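Local coordinates for uncharacterized protein (Wolinella succinogenes, PDB 3JYG) that is of unknown function but belongs to the 6-pyruvoyl tetrahydropterin synthase family and carries a zinc ion held by three histidines, at residues E10-Y15 against Q43-V48; G16-S21 against R37-H42; F81-D86 against E130-V135; T140-A145 against S174-Y179. All blocks are in the same frame, centred on the assembly; numbering follows the deposited sequence. Where two conformers were deposited one is given.

Interaction 1 of 4, residues E10-Y15 against Q43-V48; sequences EFDFCY and QGKVIV
One ammonium group serves two carboxylates: Lys45 NZ forms salt bridges with Asp12 OD2 at 2.7 Å and with Glu10 OE1 at 3.0 Å, knitting three charged residues together on one face of an antiparallel strand pair. The lysine chain bends at its last two torsions (chi3 -66°, chi4 -75°), which brings NZ between the carboxylates of Asp12 and Glu10. It meets Asp12 on the syn lone pair of OD2, whereas it comes to Glu10 OE1 from above the carboxylate plane. Asp12 also pairs through OD1 with Lys173 of the second subunit, so this charged patch is part of the subunit interface.

The other face is apolar. Phe11 and Phe13 point there with Val46 and Val48; the Phe13 ring takes Val46 CG2 at its edge, 3.8 Å from CE1, and Phe11 CE1 lies 3.9 Å from Val48 CG2. Gly44 has no side chain beside Phe13, and the edge of the Tyr15 ring reaches its CA. Two hydrogen-bonded pairs, Phe11 with Val46 and Phe13 with Gly44, fix the register.

In the antiparallel sheet of this tunnelling fold (T-fold), helix 67-77 covers the phenylalanines, helix 141-155 packs on Val46 and Val48, and strand 162-169 flanks 43-48.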
loop_
_atom_site.group_PDB
_atom_site.type_symbol
_atom_site.label_atom_id
_atom_site.label_comp_id
_atom_site.label_asym_id
_atom_site.label_seq_id
_atom_site.Cartn_x
_atom_site.Cartn_y
_atom_site.Cartn_z
ATOM N N GLU A 10 -5.114 8.471 -5.813
ATOM C CA GLU A 10 -3.990 9.297 -5.315
ATOM C C GLU A 10 -4.007 10.712 -5.909
ATOM O O GLU A 10 -4.374 10.914 -7.093
ATOM C CB GLU A 10 -2.628 8.630 -5.625
ATOM C CG GLU A 10 -2.574 7.128 -5.225
ATOM C CD GLU A 10 -1.172 6.494 -5.298
ATOM O OE1 GLU A 10 -0.243 7.065 -5.922
ATOM O OE2 GLU A 10 -0.997 5.409 -4.712
ATOM N N PHE A 11 -3.621 11.678 -5.074
ATOM C CA PHE A 11 -3.524 13.094 -5.472
ATOM C C PHE A 11 -2.260 13.694 -4.846
ATOM O O PHE A 11 -2.067 13.601 -3.633
ATOM C CB PHE A 11 -4.742 13.876 -5.017
ATOM C CG PHE A 11 -6.045 13.261 -5.422
ATOM C CD1 PHE A 11 -6.648 12.279 -4.624
ATOM C CD2 PHE A 11 -6.672 13.652 -6.604
ATOM C CE1 PHE A 11 -7.887 11.727 -4.995
ATOM C CE2 PHE A 11 -7.909 13.099 -6.975
ATOM C CZ PHE A 11 -8.490 12.127 -6.179
ATOM N N ASP A 12 -1.385 14.245 -5.680
ATOM C CA ASP A 12 -0.080 14.740 -5.237
ATOM C C ASP A 12 -0.025 16.269 -5.202
ATOM O O ASP A 12 -0.700 16.921 -5.987
ATOM C CB ASP A 12 1.005 14.210 -6.196
ATOM C CG ASP A 12 0.997 12.697 -6.288
ATOM O OD1 ASP A 12 0.840 12.158 -7.400
ATOM O OD2 ASP A 12 1.099 12.030 -5.251
ATOM N N PHE A 13 0.763 16.834 -4.276
ATOM C CA PHE A 13 1.038 18.277 -4.203
ATOM C C PHE A 13 2.272 18.523 -3.356
ATOM O O PHE A 13 2.700 17.657 -2.601
ATOM C CB PHE A 13 -0.147 19.134 -3.673
ATOM C CG PHE A 13 -0.505 18.909 -2.187
ATOM C CD1 PHE A 13 -1.193 17.758 -1.790
ATOM C CD2 PHE A 13 -0.175 19.860 -1.205
ATOM C CE1 PHE A 13 -1.552 17.539 -0.470
ATOM C CE2 PHE A 13 -0.513 19.640 0.149
ATOM C CZ PHE A 13 -1.227 18.487 0.512
ATOM N N CYS A 14 2.845 19.706 -3.509
ATOM C CA CYS A 14 4.007 20.143 -2.726
ATOM C C CYS A 14 3.580 21.322 -1.871
ATOM O O CYS A 14 2.780 22.138 -2.322
ATOM C CB CYS A 14 5.182 20.539 -3.648
ATOM S SG CYS A 14 5.544 19.339 -4.927
ATOM N N TYR A 15 4.117 21.426 -0.656
ATOM C CA TYR A 15 3.723 22.520 0.224
ATOM C C TYR A 15 4.857 22.789 1.199
ATOM O O TYR A 15 5.699 21.930 1.381
ATOM C CB TYR A 15 2.422 22.183 0.991
ATOM C CG TYR A 15 2.541 20.937 1.880
ATOM C CD1 TYR A 15 2.610 19.646 1.316
ATOM C CD2 TYR A 15 2.583 21.052 3.288
ATOM C CE1 TYR A 15 2.726 18.511 2.109
ATOM C CE2 TYR A 15 2.689 19.906 4.097
ATOM C CZ TYR A 15 2.775 18.640 3.502
ATOM O OH TYR A 15 2.852 17.482 4.285
ATOM N N GLN A 43 6.730 16.752 -0.293
ATOM C CA GLN A 43 5.857 16.235 -1.336
ATOM C C GLN A 43 4.766 15.417 -0.620
ATOM O O GLN A 43 5.064 14.437 0.038
ATOM C CB GLN A 43 6.683 15.334 -2.279
ATOM C CG GLN A 43 5.926 14.642 -3.390
ATOM C CD GLN A 43 5.290 15.602 -4.366
ATOM O OE1 GLN A 43 5.714 16.758 -4.498
ATOM N NE2 GLN A 43 4.266 15.131 -5.063
ATOM N N GLY A 44 3.522 15.860 -0.721
ATOM C CA GLY A 44 2.404 15.227 -0.047
ATOM C C GLY A 44 1.656 14.330 -1.011
ATOM O O GLY A 44 1.567 14.629 -2.209
ATOM N N LYS A 45 1.133 13.224 -0.512
ATOM C CA LYS A 45 0.204 12.455 -1.341
ATOM C C LYS A 45 -1.070 12.134 -0.569
ATOM O O LYS A 45 -0.995 11.579 0.517
ATOM C CB LYS A 45 0.885 11.188 -1.849
ATOM C CG LYS A 45 -0.006 10.288 -2.724
ATOM C CD LYS A 45 0.729 8.929 -2.991
ATOM C CE LYS A 45 1.974 9.105 -3.818
ATOM N NZ LYS A 45 1.524 9.359 -5.247
ATOM N N VAL A 46 -2.216 12.514 -1.117
ATOM C CA VAL A 46 -3.528 12.178 -0.532
ATOM C C VAL A 46 -4.046 10.889 -1.204
ATOM O O VAL A 46 -4.077 10.815 -2.448
ATOM C CB VAL A 46 -4.566 13.282 -0.733
ATOM C CG1 VAL A 46 -5.815 13.004 0.159
ATOM C CG2 VAL A 46 -3.999 14.652 -0.333
ATOM N N ILE A 47 -4.472 9.897 -0.415
ATOM C CA ILE A 47 -5.158 8.742 -0.987
ATOM C C ILE A 47 -6.577 8.626 -0.415
ATOM O O ILE A 47 -6.740 8.426 0.796
ATOM C CB ILE A 47 -4.409 7.419 -0.718
ATOM C CG1 ILE A 47 -2.924 7.591 -1.029
ATOM C CG2 ILE A 47 -5.065 6.270 -1.582
ATOM C CD1 ILE A 47 -2.075 6.321 -0.940
ATOM N N VAL A 48 -7.577 8.726 -1.294
ATOM C CA VAL A 48 -9.006 8.691 -0.893
ATOM C C VAL A 48 -9.577 7.294 -1.166
ATOM O O VAL A 48 -9.447 6.802 -2.283
ATOM C CB VAL A 48 -9.820 9.732 -1.714
ATOM C CG1 VAL A 48 -11.333 9.608 -1.454
ATOM C CG2 VAL A 48 -9.327 11.107 -1.426
#

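Interaction 2 of 4, residues G16-S21 against R37-H42; sequences GHRVWS and RHLHGH. With ZN (zinc ion), chain G.
The zinc site is built across this contact: His17 from 16-21 and His40 and His42 from 37-42 bring their NE2 atoms onto one zinc ion, and two waters complete five ligands. The zinc-to-NE2 distance is 2.2 Å for both His40 and His42 and 2.4 Å for His17. The His17 ring turns its edge toward the face of His40 in an offset edge-to-face pair, planes at 70°. Both side chains place CG between the backbone N and the carbonyl carbon, and this shared first torsion sends the two rings the same way off the strand pair, toward the metal.

The bond from His40 ND1 to His38 O (2.6 Å), close to the ring plane although above that of the carbonyl, would fix the rotation of the His40 ring; His17 ND1 makes a weak hydrogen bond to Pro139 O. Backbone bonds in both directions between His17 and His40 hold the two strand ends together. Farther along, Arg18 NH1 gives a straight bond (167°) of 2.8 Å to a lone pair of Arg37 O, within the guanidinium plane; Arg18 NH2 forms a salt bridge with Asp87.

These segments are the adjoining ends of strands 3-17 and 40-52 with their loops. Strand 80-84 borders Gly16 through Ile82, while Val19 and Ser21 pack against the third subunit.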
loop_
_atom_site.group_PDB
_atom_site.type_symbol
_atom_site.label_atom_id
_atom_site.label_comp_id
_atom_site.label_asym_id
_atom_site.label_seq_id
_atom_site.Cartn_x
_atom_site.Cartn_y
_atom_site.Cartn_z
ATOM N N GLY A 16 4.843 23.961 1.833
ATOM C CA GLY A 16 5.701 24.199 3.013
ATOM C C GLY A 16 4.837 24.173 4.275
ATOM O O GLY A 16 3.615 24.379 4.203
ATOM N N HIS A 17 5.447 23.884 5.425
ATOM C CA HIS A 17 4.736 24.013 6.665
ATOM C C HIS A 17 5.738 23.992 7.795
ATOM O O HIS A 17 6.962 23.876 7.567
ATOM C CB HIS A 17 3.632 22.916 6.823
ATOM C CG HIS A 17 4.116 21.579 7.333
ATOM N ND1 HIS A 17 3.307 20.735 8.068
ATOM C CD2 HIS A 17 5.302 20.936 7.200
ATOM C CE1 HIS A 17 3.974 19.635 8.369
ATOM N NE2 HIS A 17 5.189 19.736 7.857
ATOM N N ARG A 18 5.201 24.125 9.003
ATOM C CA ARG A 18 5.916 23.716 10.190
ATOM C C ARG A 18 4.887 23.216 11.220
ATOM O O ARG A 18 3.733 23.644 11.212
ATOM C CB ARG A 18 6.778 24.871 10.739
ATOM C CG ARG A 18 6.066 25.837 11.647
ATOM C CD ARG A 18 7.032 26.890 12.219
ATOM N NE ARG A 18 6.432 27.601 13.355
ATOM C CZ ARG A 18 6.971 27.669 14.578
ATOM N NH1 ARG A 18 8.130 27.050 14.877
ATOM N NH2 ARG A 18 6.346 28.375 15.514
ATOM N N VAL A 19 5.336 22.322 12.085
ATOM C CA VAL A 19 4.516 21.750 13.145
ATOM C C VAL A 19 5.013 22.403 14.411
ATOM O O VAL A 19 6.006 21.977 14.971
ATOM C CB VAL A 19 4.754 20.235 13.246
ATOM C CG1 VAL A 19 3.843 19.610 14.325
ATOM C CG2 VAL A 19 4.502 19.584 11.876
ATOM N N TRP A 20 4.313 23.440 14.837
ATOM C CA TRP A 20 4.867 24.423 15.779
ATOM C C TRP A 20 4.900 23.824 17.195
ATOM O O TRP A 20 5.757 24.150 17.991
ATOM C CB TRP A 20 4.075 25.747 15.696
ATOM C CG TRP A 20 2.590 25.681 16.098
ATOM C CD1 TRP A 20 1.482 25.615 15.251
ATOM C CD2 TRP A 20 2.066 25.699 17.445
ATOM N NE1 TRP A 20 0.322 25.589 16.009
ATOM C CE2 TRP A 20 0.653 25.639 17.347
ATOM C CE3 TRP A 20 2.670 25.772 18.730
ATOM C CZ2 TRP A 20 -0.189 25.633 18.496
ATOM C CZ3 TRP A 20 1.847 25.781 19.853
ATOM C CH2 TRP A 20 0.432 25.717 19.723
ATOM N N SER A 21 3.967 22.914 17.455
ATOM C CA SER A 21 3.769 22.334 18.758
ATOM C C SER A 21 4.562 21.037 19.012
ATOM O O SER A 21 4.372 20.385 20.045
ATOM C CB SER A 21 2.284 22.004 18.880
ATOM O OG SER A 21 1.913 21.046 17.891
ATOM N N ARG A 37 9.574 21.728 14.051
ATOM C CA ARG A 37 9.262 23.158 14.310
ATOM C C ARG A 37 9.939 24.087 13.275
ATOM O O ARG A 37 9.607 25.289 13.194
ATOM C CB ARG A 37 9.619 23.607 15.764
ATOM C CG ARG A 37 8.787 22.911 16.851
ATOM C CD ARG A 37 9.096 23.484 18.246
ATOM N NE ARG A 37 8.384 22.759 19.300
ATOM C CZ ARG A 37 8.000 23.282 20.475
ATOM N NH1 ARG A 37 8.249 24.553 20.774
ATOM N NH2 ARG A 37 7.349 22.530 21.358
ATOM N N HIS A 38 10.892 23.562 12.510
ATOM C CA HIS A 38 11.512 24.406 11.451
ATOM C C HIS A 38 10.572 24.646 10.285
ATOM O O HIS A 38 9.758 23.771 9.962
ATOM C CB HIS A 38 12.814 23.783 10.967
ATOM C CG HIS A 38 13.852 23.700 12.042
ATOM N ND1 HIS A 38 14.855 22.754 12.044
ATOM C CD2 HIS A 38 14.020 24.433 13.170
ATOM C CE1 HIS A 38 15.607 22.922 13.124
ATOM N NE2 HIS A 38 15.113 23.921 13.829
ATOM N N LEU A 39 10.649 25.820 9.678
ATOM C CA LEU A 39 10.033 26.038 8.360
ATOM C C LEU A 39 10.645 25.012 7.421
ATOM O O LEU A 39 11.884 24.931 7.282
ATOM C CB LEU A 39 10.344 27.435 7.810
ATOM C CG LEU A 39 9.991 28.702 8.609
ATOM C CD1 LEU A 39 10.085 29.978 7.715
ATOM C CD2 LEU A 39 8.641 28.587 9.261
ATOM N N HIS A 40 9.792 24.192 6.814
ATOM C CA HIS A 40 10.264 23.210 5.816
ATOM C C HIS A 40 9.135 22.897 4.834
ATOM O O HIS A 40 8.218 23.704 4.656
ATOM C CB HIS A 40 10.840 21.941 6.506
ATOM C CG HIS A 40 9.847 21.195 7.340
ATOM N ND1 HIS A 40 9.485 21.595 8.605
ATOM C CD2 HIS A 40 9.142 20.056 7.090
ATOM C CE1 HIS A 40 8.589 20.753 9.097
ATOM N NE2 HIS A 40 8.382 19.794 8.204
ATOM N N GLY A 41 9.210 21.747 4.188
ATOM C CA GLY A 41 8.209 21.370 3.200
ATOM C C GLY A 41 8.277 19.892 2.906
ATOM O O GLY A 41 9.134 19.176 3.471
ATOM N N HIS A 42 7.398 19.472 1.990
ATOM C CA HIS A 42 7.142 18.074 1.664
ATOM C C HIS A 42 6.519 17.918 0.312
ATOM O O HIS A 42 5.868 18.827 -0.173
ATOM C CB HIS A 42 6.121 17.518 2.641
ATOM C CG HIS A 42 6.651 17.400 4.010
ATOM N ND1 HIS A 42 7.733 16.601 4.319
ATOM C CD2 HIS A 42 6.282 18.012 5.157
ATOM C CE1 HIS A 42 7.997 16.719 5.602
ATOM N NE2 HIS A 42 7.116 17.547 6.133
HETATM ZN ZN ZN G . 6.927 18.200 8.226
HETATM O O HOH W 1 5.095 16.604 8.790
HETATM O O HOH W 2 8.443 16.495 8.907
#

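Interaction 3 of 4, residues F81-D86 against E130-V135; sequences FIIDID and ESFVVV
Phe81 has its CG anti to the backbone N (chi1 -175°), while Phe132 has it anti to the carbonyl carbon (chi1 -70°); from paired positions on parallel strands the two rings then rise on the same face. Phe81 CD1 comes to the edge of the Phe132 ring, 3.6 Å from CE1, with the planes turned 75° from one another. Farther along this face Ile83 CG2 lies beside Val134 CG2 at 3.9 Å and also touches Phe132. Ile85 CD1 then crosses over to Val134 CG1 at 3.8 Å. On the other face Ile82 CG2 meets Val135 CG2 at 3.7 Å.

Five backbone hydrogen bonds join the two segments in the parallel pattern, beginning with Phe81 N to Ser131 O and ending with Ile85 N to Val135 O at 2.9 Å. At the strand's end, Asp84 OD1 accepts from Asp86 N at 2.8 Å, an Asx turn that carries the chain out of the strand, while OD2 receives Trp20 NE1. This parallel pair extends the antiparallel T-fold sheet beyond strand 3-17. Helix 90-93 touches Ile83, Ile85 and Val134, and strand 110-113 lies beside Val133, Val134 and Val135.

Between the segments the chemistry is therefore backbone polarity matched by backbone polarity, with hydrocarbon packed on both faces; the carboxylate of buried Asp84 is engaged through both oxygens by N-H groups.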
loop_
_atom_site.group_PDB
_atom_site.type_symbol
_atom_site.label_atom_id
_atom_site.label_comp_id
_atom_site.label_asym_id
_atom_site.label_seq_id
_atom_site.Cartn_x
_atom_site.Cartn_y
_atom_site.Cartn_z
ATOM N N PHE A 81 2.193 27.553 1.388
ATOM C CA PHE A 81 2.655 27.287 2.739
ATOM C C PHE A 81 1.419 27.177 3.703
ATOM O O PHE A 81 0.638 28.143 3.866
ATOM C CB PHE A 81 3.610 28.387 3.189
ATOM C CG PHE A 81 4.250 28.131 4.557
ATOM C CD1 PHE A 81 3.508 28.320 5.732
ATOM C CD2 PHE A 81 5.596 27.791 4.646
ATOM C CE1 PHE A 81 4.067 28.096 7.013
ATOM C CE2 PHE A 81 6.204 27.577 5.910
ATOM C CZ PHE A 81 5.406 27.727 7.115
ATOM N N ILE A 82 1.279 26.035 4.352
ATOM C CA ILE A 82 0.089 25.797 5.214
ATOM C C ILE A 82 0.442 26.175 6.653
ATOM O O ILE A 82 1.411 25.694 7.230
ATOM C CB ILE A 82 -0.405 24.316 5.202
ATOM C CG1 ILE A 82 -0.617 23.807 3.755
ATOM C CG2 ILE A 82 -1.689 24.167 6.076
ATOM C CD1 ILE A 82 -1.002 22.298 3.672
ATOM N N ILE A 83 -0.335 27.085 7.222
ATOM C CA ILE A 83 0.003 27.607 8.545
ATOM C C ILE A 83 -1.215 27.567 9.478
ATOM O O ILE A 83 -2.327 27.931 9.094
ATOM C CB ILE A 83 0.592 28.999 8.458
ATOM C CG1 ILE A 83 1.223 29.419 9.802
ATOM C CG2 ILE A 83 -0.503 29.993 7.962
ATOM C CD1 ILE A 83 2.016 30.802 9.770
ATOM N N ASP A 84 -0.985 27.086 10.706
ATOM C CA ASP A 84 -2.001 27.128 11.741
ATOM C C ASP A 84 -2.286 28.610 12.075
ATOM O O ASP A 84 -1.367 29.397 12.302
ATOM C CB ASP A 84 -1.505 26.286 12.952
ATOM C CG ASP A 84 -2.534 26.157 14.098
ATOM O OD1 ASP A 84 -3.579 26.814 14.120
ATOM O OD2 ASP A 84 -2.268 25.363 15.023
ATOM N N ILE A 85 -3.568 29.002 12.023
ATOM C CA ILE A 85 -3.996 30.287 12.608
ATOM C C ILE A 85 -3.363 30.540 13.996
ATOM O O ILE A 85 -3.067 31.672 14.331
ATOM C CB ILE A 85 -5.565 30.431 12.660
ATOM C CG1 ILE A 85 -6.036 31.848 13.006
ATOM C CG2 ILE A 85 -6.256 29.351 13.560
ATOM C CD1 ILE A 85 -5.700 32.905 11.919
ATOM N N ASP A 86 -3.177 29.508 14.797
ATOM C CA ASP A 86 -2.647 29.725 16.132
ATOM C C ASP A 86 -1.196 29.442 16.290
ATOM O O ASP A 86 -0.734 29.298 17.388
ATOM C CB ASP A 86 -3.414 28.902 17.152
ATOM C CG ASP A 86 -4.717 29.581 17.578
ATOM O OD1 ASP A 86 -4.867 30.810 17.349
ATOM O OD2 ASP A 86 -5.586 28.886 18.122
ATOM N N GLU A 130 0.100 35.630 -1.165
ATOM C CA GLU A 130 -0.507 34.601 -2.018
ATOM C C GLU A 130 -0.117 33.178 -1.597
ATOM O O GLU A 130 -0.877 32.244 -1.859
ATOM C CB GLU A 130 -0.245 34.805 -3.521
ATOM C CG GLU A 130 -0.830 36.130 -4.045
ATOM C CD GLU A 130 -2.170 36.001 -4.790
ATOM O OE1 GLU A 130 -3.017 35.136 -4.453
ATOM O OE2 GLU A 130 -2.375 36.791 -5.747
ATOM N N SER A 131 1.034 33.015 -0.936
ATOM C CA SER A 131 1.483 31.655 -0.518
ATOM C C SER A 131 0.622 30.987 0.553
ATOM O O SER A 131 0.502 29.784 0.589
ATOM C CB SER A 131 2.894 31.684 0.029
ATOM O OG SER A 131 3.744 32.458 -0.765
ATOM N N PHE A 132 0.023 31.754 1.454
ATOM C CA PHE A 132 -0.490 31.137 2.688
ATOM C C PHE A 132 -1.876 30.535 2.599
ATOM O O PHE A 132 -2.789 31.153 2.029
ATOM C CB PHE A 132 -0.482 32.152 3.827
ATOM C CG PHE A 132 0.879 32.497 4.295
ATOM C CD1 PHE A 132 1.656 31.556 4.985
ATOM C CD2 PHE A 132 1.425 33.779 4.031
ATOM C CE1 PHE A 132 2.933 31.876 5.408
ATOM C CE2 PHE A 132 2.709 34.088 4.480
ATOM C CZ PHE A 132 3.442 33.167 5.167
ATOM N N VAL A 133 -2.005 29.315 3.150
ATOM C CA VAL A 133 -3.299 28.685 3.324
ATOM C C VAL A 133 -3.434 28.579 4.828
ATOM O O VAL A 133 -2.618 27.921 5.477
ATOM C CB VAL A 133 -3.321 27.278 2.701
ATOM C CG1 VAL A 133 -4.539 26.497 3.165
ATOM C CG2 VAL A 133 -3.350 27.403 1.148
ATOM N N VAL A 134 -4.430 29.273 5.375
ATOM C CA VAL A 134 -4.537 29.348 6.820
ATOM C C VAL A 134 -5.570 28.346 7.300
ATOM O O VAL A 134 -6.676 28.307 6.762
ATOM C CB VAL A 134 -4.850 30.787 7.317
ATOM C CG1 VAL A 134 -4.925 30.830 8.869
ATOM C CG2 VAL A 134 -3.787 31.783 6.788
ATOM N N VAL A 135 -5.211 27.535 8.304
ATOM C CA VAL A 135 -6.116 26.452 8.754
ATOM C C VAL A 135 -6.252 26.475 10.277
ATOM O O VAL A 135 -5.387 26.989 10.951
ATOM C CB VAL A 135 -5.649 25.009 8.284
ATOM C CG1 VAL A 135 -5.845 24.789 6.712
ATOM C CG2 VAL A 135 -4.212 24.658 8.806
#

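Interaction 4 of 4, residues T140-A145 against S174-Y179; sequences TSESIA and SRARVY
The first turn of helix 141-155 lies over strand 174-179, the two axes 7.4 Å apart at closest and their directions 38° apart. No hydrogen bond joins them. Thr140 is the N-cap: its OG1 accepts from Ser143 N at 3.0 Å and is also hydrogen-bonded to Gly58 O of the third subunit.

Ala176 CB fits against the start of the helix, 3.9 Å from Ser141 CB and 3.8 Å from Glu142 CG. One turn on, Val178 CG2 reaches Ala145 CB at 3.9 Å and comes near Glu142 O; this methyl stands anti to the carbonyl carbon, as CG1 takes the position anti to the backbone N (chi1 177°). Ala176 and Ala145 offer just a methyl each, consistent with this axis separation. The polar ends turn to other partners: Ser141 OG bonds with Glu170, and the Glu142 chain, bent at chi2 (93°), passes Ala176 with its CG and carries OE2 to Val60 N of the third subunit.

The helix thus lies on the T-fold sheet near strand 174-180, the last within its own chain; strand 162-169 pairs with it on one edge, and on the other an antiparallel strand of the third subunit continues the sheet.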
loop_
_atom_site.group_PDB
_atom_site.type_symbol
_atom_site.label_atom_id
_atom_site.label_comp_id
_atom_site.label_asym_id
_atom_site.label_seq_id
_atom_site.Cartn_x
_atom_site.Cartn_y
_atom_site.Cartn_z
ATOM N N THR A 140 -0.078 18.781 10.891
ATOM C CA THR A 140 0.570 17.470 10.874
ATOM C C THR A 140 -0.052 16.630 9.763
ATOM O O THR A 140 -1.149 16.947 9.303
ATOM C CB THR A 140 0.300 16.717 12.180
ATOM O OG1 THR A 140 -1.113 16.666 12.430
ATOM C CG2 THR A 140 0.947 17.436 13.371
ATOM N N SER A 141 0.626 15.552 9.358
ATOM C CA SER A 141 0.025 14.564 8.463
ATOM C C SER A 141 -1.322 14.075 8.907
ATOM O O SER A 141 -2.220 13.998 8.106
ATOM C CB SER A 141 0.954 13.366 8.321
ATOM O OG SER A 141 2.116 13.866 7.685
ATOM N N GLU A 142 -1.448 13.698 10.181
ATOM C CA GLU A 142 -2.757 13.228 10.728
ATOM C C GLU A 142 -3.832 14.308 10.692
ATOM O O GLU A 142 -4.998 14.024 10.427
ATOM C CB GLU A 142 -2.626 12.714 12.180
ATOM C CG GLU A 142 -1.567 11.625 12.392
ATOM C CD GLU A 142 -0.203 12.191 12.800
ATOM O OE1 GLU A 142 0.342 13.111 12.112
ATOM O OE2 GLU A 142 0.346 11.703 13.813
ATOM N N SER A 143 -3.457 15.563 10.944
ATOM C CA SER A 143 -4.483 16.614 10.969
ATOM C C SER A 143 -4.940 16.919 9.557
ATOM O O SER A 143 -6.136 17.171 9.319
ATOM C CB SER A 143 -3.954 17.881 11.646
ATOM O OG SER A 143 -3.663 17.606 13.002
ATOM N N ILE A 144 -3.999 16.915 8.618
ATOM C CA ILE A 144 -4.364 17.092 7.191
ATOM C C ILE A 144 -5.300 15.995 6.642
ATOM O O ILE A 144 -6.319 16.292 5.958
ATOM C CB ILE A 144 -3.079 17.261 6.335
ATOM C CG1 ILE A 144 -2.421 18.616 6.708
ATOM C CG2 ILE A 144 -3.372 17.189 4.804
ATOM C CD1 ILE A 144 -0.938 18.790 6.159
ATOM N N ALA A 145 -4.946 14.744 6.927
ATOM C CA ALA A 145 -5.763 13.584 6.573
ATOM C C ALA A 145 -7.190 13.706 7.163
ATOM O O ALA A 145 -8.150 13.533 6.425
ATOM C CB ALA A 145 -5.112 12.296 7.064
ATOM N N SER A 174 6.680 7.651 5.347
ATOM C CA SER A 174 5.876 7.840 6.544
ATOM C C SER A 174 4.542 8.443 6.165
ATOM O O SER A 174 4.461 9.372 5.314
ATOM C CB SER A 174 6.616 8.736 7.525
ATOM O OG SER A 174 6.796 10.039 6.979
ATOM N N ARG A 175 3.492 7.916 6.792
ATOM C CA ARG A 175 2.149 8.291 6.422
ATOM C C ARG A 175 1.129 8.095 7.535
ATOM O O ARG A 175 1.362 7.349 8.488
ATOM C CB ARG A 175 1.727 7.511 5.198
ATOM C CG ARG A 175 1.750 6.024 5.365
ATOM C CD ARG A 175 1.819 5.396 3.968
ATOM N NE ARG A 175 2.037 3.961 4.045
ATOM C CZ ARG A 175 3.204 3.334 3.887
ATOM N NH1 ARG A 175 3.218 2.018 3.995
ATOM N NH2 ARG A 175 4.333 4.001 3.601
ATOM N N ALA A 176 0.034 8.824 7.398
ATOM C CA ALA A 176 -1.068 8.808 8.313
ATOM C C ALA A 176 -2.282 8.301 7.571
ATOM O O ALA A 176 -2.366 8.372 6.345
ATOM C CB ALA A 176 -1.333 10.192 8.838
ATOM N N ARG A 177 -3.231 7.782 8.335
ATOM C CA ARG A 177 -4.464 7.313 7.778
ATOM C C ARG A 177 -5.513 7.626 8.855
ATOM O O ARG A 177 -5.244 7.538 10.081
ATOM C CB ARG A 177 -4.364 5.829 7.489
ATOM C CG ARG A 177 -5.489 5.254 6.566
ATOM C CD ARG A 177 -5.123 3.899 5.970
ATOM N NE ARG A 177 -6.167 3.493 5.048
ATOM C CZ ARG A 177 -6.114 2.470 4.210
ATOM N NH1 ARG A 177 -5.008 1.739 4.099
ATOM N NH2 ARG A 177 -7.169 2.207 3.445
ATOM N N VAL A 178 -6.654 8.108 8.380
ATOM C CA VAL A 178 -7.786 8.283 9.265
ATOM C C VAL A 178 -8.970 7.491 8.679
ATOM O O VAL A 178 -9.330 7.663 7.511
ATOM C CB VAL A 178 -8.123 9.779 9.467
ATOM C CG1 VAL A 178 -9.370 9.912 10.358
ATOM C CG2 VAL A 178 -6.914 10.573 10.072
ATOM N N TYR A 179 -9.554 6.630 9.514
ATOM C CA TYR A 179 -10.598 5.725 9.135
ATOM C C TYR A 179 -11.933 6.278 9.602
ATOM O O TYR A 179 -12.098 6.638 10.766
ATOM C CB TYR A 179 -10.384 4.358 9.801
ATOM C CG TYR A 179 -9.373 3.520 9.102
ATOM C CD1 TYR A 179 -9.700 2.822 7.926
ATOM C CD2 TYR A 179 -8.083 3.405 9.597
ATOM C CE1 TYR A 179 -8.724 2.030 7.264
ATOM C CE2 TYR A 179 -7.134 2.620 8.939
ATOM C CZ TYR A 179 -7.460 1.963 7.797
ATOM O OH TYR A 179 -6.510 1.202 7.194
#

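Interactions 1 and 2 are successive lengths of one hairpin-like pairing of strands 3-17 and 40-52, joined by a probable hydrogen bond from His42 N to Tyr15 O (3.0 Å); their centres are 17 Å apart. Interaction 3 adjoins both on the neighbouring strand: Ile82 N meets Gly16 O of interaction 2 at 2.9 Å, and Ile82 CD1 packs on Tyr15 CD2 of interaction 1 at 3.8 Å. Interaction 4 touches interaction 2 where Val19 CG1 packs on Thr140 CG2, and it lies across the chain's centre from interaction 3. The zinc belongs to interaction 2, with the side chains of Tyr15 and Ser141 each about 6 Å away. Interactions 2 and 4 both touch the third subunit.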